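Local coordinates for AP205 bacteriophage COAT protein (Acinetobacter phage ap205, PDB 5FS4) that forms the capsid of a small single-stranded RNA bacteriophage, its subunits pairing into dimers, and is circularly permuted relative to related phage coat proteins, at residues Val54-Arg59 with Asn78-Thr83. The protein carries 2 engineered substitutions. Numbering follows the deposited sequence.
Sequences VSVYKR and NQSIRT
The guanidinium group of R59 meets Q79 at its edge and the Y57 ring on one face. At the edge, R59 NE gives Q79 OE1 a nearly linear hydrogen bond of 2.9 Å; the oxygen lies in the guanidinium plane, but NE stands above the plane of the Q79 amide, the two planes being 65° apart. One face of the Y57 ring carries R59 NH2, 3.2 Å above the plane and over the centre. Bends at chi2 (72°) and chi3 (59°) turn R59 NE back to Q79 OE1 and lay the guanidinium over that ring. Before those bends, R59 CB and CG already pack on the Q79 amide. Q79 OE1 approaches the Y57 ring obliquely. A salt bridge from R59 to E98 of the second subunit, and a hydrogen bond from the Y57 hydroxyl to its D130, tie this cluster to the dimer interface. The backbones form an antiparallel ladder between strands 47-60 and 76-88, with S55-I81 and Y57-Q79 as hydrogen-bonded pairs and V54-R82, V56-S80 and K58-N78 as non-hydrogen-bonded pairs. Four N-H...O bonds join them, the shortest from S55 N to I81 O at 2.7 Å. S80 to T83 pair in turn with a strand of the second subunit, carrying the sheet across the dimer as in other Leviviridae coat proteins. On the S55 face, its hydroxyl bonds H102 of that subunit, against which I81 also packs. On the other face, with V54, V56, K58, S80 and R82, N78 OD1 accepts a 2.6 Å bond from S80 OG, while N78 ND2 lies 3.9 Å from V56 CG1. A water accepts from N78 ND2 and, weakly, from K58 NZ. Farther along, V54 CG2 rests 3.8 Å from R82 CG, the two side chains running alongside each other.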
ATOM      1  N   VAL B  54      -7.237  -3.770   1.148  1.00  6.74           N
ATOM      2  CA  VAL B  54      -6.703  -4.088   2.494  1.00  7.06           C
ATOM      3  C   VAL B  54      -6.133  -5.527   2.565  1.00  6.93           C
ATOM      4  O   VAL B  54      -6.760  -6.501   2.154  1.00  6.78           O
ATOM      5  CB  VAL B  54      -7.770  -3.897   3.635  1.00  6.78           C
ATOM      6  CG1 VAL B  54      -7.130  -4.153   4.960  1.00  7.02           C
ATOM      7  CG2 VAL B  54      -8.379  -2.516   3.621  1.00  6.87           C
ATOM      8  N   SER B  55      -4.882  -5.630   3.032  1.00  7.17           N
ATOM      9  CA  SER B  55      -4.187  -6.926   3.121  1.00  7.52           C
ATOM     10  C   SER B  55      -3.972  -7.177   4.614  1.00  7.20           C
ATOM     11  O   SER B  55      -3.614  -6.260   5.328  1.00  7.03           O
ATOM     12  CB  SER B  55      -2.835  -6.909   2.416  1.00  7.78           C
ATOM     13  OG  SER B  55      -2.952  -6.646   1.013  1.00  8.05           O
ATOM     14  N   VAL B  56      -4.238  -8.416   5.071  1.00  6.72           N
ATOM     15  CA  VAL B  56      -4.107  -8.801   6.455  1.00  6.46           C
ATOM     16  C   VAL B  56      -3.412 -10.146   6.560  1.00  6.34           C
ATOM     17  O   VAL B  56      -3.712 -11.059   5.830  1.00  5.98           O
ATOM     18  CB  VAL B  56      -5.458  -8.871   7.211  1.00  6.31           C
ATOM     19  CG1 VAL B  56      -5.308  -9.416   8.615  1.00  6.58           C
ATOM     20  CG2 VAL B  56      -6.137  -7.520   7.246  1.00  6.39           C
ATOM     21  N   TYR B  57      -2.390 -10.162   7.414  1.00  6.68           N
ATOM     22  CA  TYR B  57      -1.711 -11.429   7.787  1.00  7.98           C
ATOM     23  C   TYR B  57      -1.511 -11.463   9.281  1.00  9.10           C
ATOM     24  O   TYR B  57      -1.115 -10.442   9.902  1.00  9.80           O
ATOM     25  CB  TYR B  57      -0.359 -11.584   7.013  1.00  7.63           C
ATOM     26  CG  TYR B  57       0.207 -13.021   6.943  1.00  7.76           C
ATOM     27  CD1 TYR B  57       0.855 -13.600   8.028  1.00  8.31           C
ATOM     28  CD2 TYR B  57       0.047 -13.807   5.780  1.00  7.53           C
ATOM     29  CE1 TYR B  57       1.324 -14.905   7.958  1.00  8.39           C
ATOM     30  CE2 TYR B  57       0.486 -15.096   5.710  1.00  7.71           C
ATOM     31  CZ  TYR B  57       1.139 -15.644   6.782  1.00  8.38           C
ATOM     32  OH  TYR B  57       1.589 -16.932   6.719  1.00  8.86           O
ATOM     33  N   LYS B  58      -1.747 -12.645   9.848  1.00  9.90           N
ATOM     34  CA  LYS B  58      -1.484 -12.940  11.232  1.00 10.96           C
ATOM     35  C   LYS B  58      -0.161 -13.634  11.344  1.00  9.91           C
ATOM     36  O   LYS B  58      -0.027 -14.838  11.088  1.00  9.83           O
ATOM     37  CB  LYS B  58      -2.623 -13.763  11.837  1.00 12.06           C
ATOM     38  CG  LYS B  58      -3.975 -13.037  11.742  1.00 14.77           C
ATOM     39  CD  LYS B  58      -3.916 -11.603  12.346  1.00 17.43           C
ATOM     40  CE  LYS B  58      -4.897 -11.421  13.483  1.00 21.66           C
ATOM     41  NZ  LYS B  58      -6.271 -11.316  12.868  1.00 24.28           N
ATOM     42  N   ARG B  59       0.819 -12.857  11.789  1.00  9.84           N
ATOM     43  CA  ARG B  59       2.199 -13.264  11.763  1.00 10.38           C
ATOM     44  C   ARG B  59       2.743 -13.537  13.155  1.00  9.89           C
ATOM     45  O   ARG B  59       2.752 -12.645  13.989  1.00  8.74           O
ATOM     46  CB  ARG B  59       3.002 -12.127  11.118  1.00 10.72           C
ATOM     47  CG  ARG B  59       4.505 -12.379  10.880  1.00 11.41           C
ATOM     48  CD  ARG B  59       4.816 -13.351   9.764  1.00 11.55           C
ATOM     49  NE  ARG B  59       4.281 -12.915   8.502  1.00 11.18           N
ATOM     50  CZ  ARG B  59       4.222 -13.658   7.412  1.00 11.67           C
ATOM     51  NH1 ARG B  59       4.704 -14.876   7.413  1.00 12.76           N
ATOM     52  NH2 ARG B  59       3.659 -13.160   6.321  1.00 12.11           N
ATOM     53  N   ASN B  78      -0.834  -8.627  13.995  1.00  8.56           N
ATOM     54  CA  ASN B  78      -1.575  -8.318  12.797  1.00  8.54           C
ATOM     55  C   ASN B  78      -0.719  -7.407  11.877  1.00  7.84           C
ATOM     56  O   ASN B  78      -0.391  -6.310  12.248  1.00  7.82           O
ATOM     57  CB  ASN B  78      -2.918  -7.678  13.187  1.00  9.01           C
ATOM     58  CG  ASN B  78      -3.756  -7.328  11.992  1.00  9.64           C
ATOM     59  OD1 ASN B  78      -3.217  -6.905  10.939  1.00 11.00           O
ATOM     60  ND2 ASN B  78      -5.038  -7.611  12.065  1.00  9.12           N
ATOM     61  N   GLN B  79      -0.304  -7.940  10.732  1.00  7.57           N
ATOM     62  CA  GLN B  79       0.370  -7.190   9.688  1.00  7.46           C
ATOM     63  C   GLN B  79      -0.709  -6.700   8.745  1.00  7.02           C
ATOM     64  O   GLN B  79      -1.327  -7.515   8.063  1.00  7.13           O
ATOM     65  CB  GLN B  79       1.353  -8.103   8.924  1.00  7.49           C
ATOM     66  CG  GLN B  79       2.606  -8.461   9.739  1.00  7.44           C
ATOM     67  CD  GLN B  79       3.601  -9.290   8.978  1.00  7.46           C
ATOM     68  OE1 GLN B  79       3.222 -10.227   8.239  1.00  8.09           O
ATOM     69  NE2 GLN B  79       4.899  -9.006   9.193  1.00  8.15           N
ATOM     70  N   SER B  80      -0.903  -5.365   8.670  1.00  6.89           N
ATOM     71  CA  SER B  80      -1.977  -4.801   7.810  1.00  6.77           C
ATOM     72  C   SER B  80      -1.432  -3.777   6.863  1.00  6.36           C
ATOM     73  O   SER B  80      -0.587  -2.977   7.262  1.00  6.20           O
ATOM     74  CB  SER B  80      -3.125  -4.173   8.596  1.00  7.85           C
ATOM     75  OG  SER B  80      -3.970  -5.205   9.128  1.00  8.75           O
ATOM     76  N   ILE B  81      -1.912  -3.845   5.622  1.00  5.91           N
ATOM     77  CA  ILE B  81      -1.618  -2.843   4.601  1.00  5.93           C
ATOM     78  C   ILE B  81      -2.895  -2.405   3.937  1.00  6.66           C
ATOM     79  O   ILE B  81      -3.629  -3.256   3.394  1.00  6.39           O
ATOM     80  CB  ILE B  81      -0.573  -3.329   3.551  1.00  5.87           C
ATOM     81  CG1 ILE B  81       0.698  -3.861   4.256  1.00  6.05           C
ATOM     82  CG2 ILE B  81      -0.322  -2.182   2.569  1.00  5.74           C
ATOM     83  CD1 ILE B  81       1.799  -4.314   3.323  1.00  5.91           C
ATOM     84  N   ARG B  82      -3.144  -1.088   3.947  1.00  7.34           N
ATOM     85  CA  ARG B  82      -4.340  -0.524   3.341  1.00  7.96           C
ATOM     86  C   ARG B  82      -3.936   0.495   2.272  1.00  7.73           C
ATOM     87  O   ARG B  82      -3.185   1.389   2.552  1.00  7.57           O
ATOM     88  CB  ARG B  82      -5.239   0.160   4.407  1.00  9.32           C
ATOM     89  CG  ARG B  82      -6.455   0.779   3.756  1.00 10.87           C
ATOM     90  CD  ARG B  82      -7.357   1.453   4.726  1.00 12.23           C
ATOM     91  NE  ARG B  82      -6.697   2.603   5.321  1.00 13.49           N
ATOM     92  CZ  ARG B  82      -6.849   2.985   6.597  1.00 15.65           C
ATOM     93  NH1 ARG B  82      -7.565   2.282   7.483  1.00 17.36           N
ATOM     94  NH2 ARG B  82      -6.229   4.063   7.010  1.00 17.03           N
ATOM     95  N   THR B  83      -4.509   0.404   1.087  1.00  7.15           N
ATOM     96  CA  THR B  83      -4.298   1.484   0.088  1.00  7.33           C
ATOM     97  C   THR B  83      -5.645   1.970  -0.335  1.00  7.50           C
ATOM     98  O   THR B  83      -6.626   1.163  -0.509  1.00  7.57           O
ATOM     99  CB  THR B  83      -3.517   1.017  -1.178  1.00  7.17           C
ATOM    100  OG1 THR B  83      -2.217   0.574  -0.822  1.00  6.64           O
ATOM    101  CG2 THR B  83      -3.414   2.131  -2.333  1.00  7.48           C
TER
HETATM  102  O   HOH W   1      -6.084  -8.596  14.667  1.00 19.90           O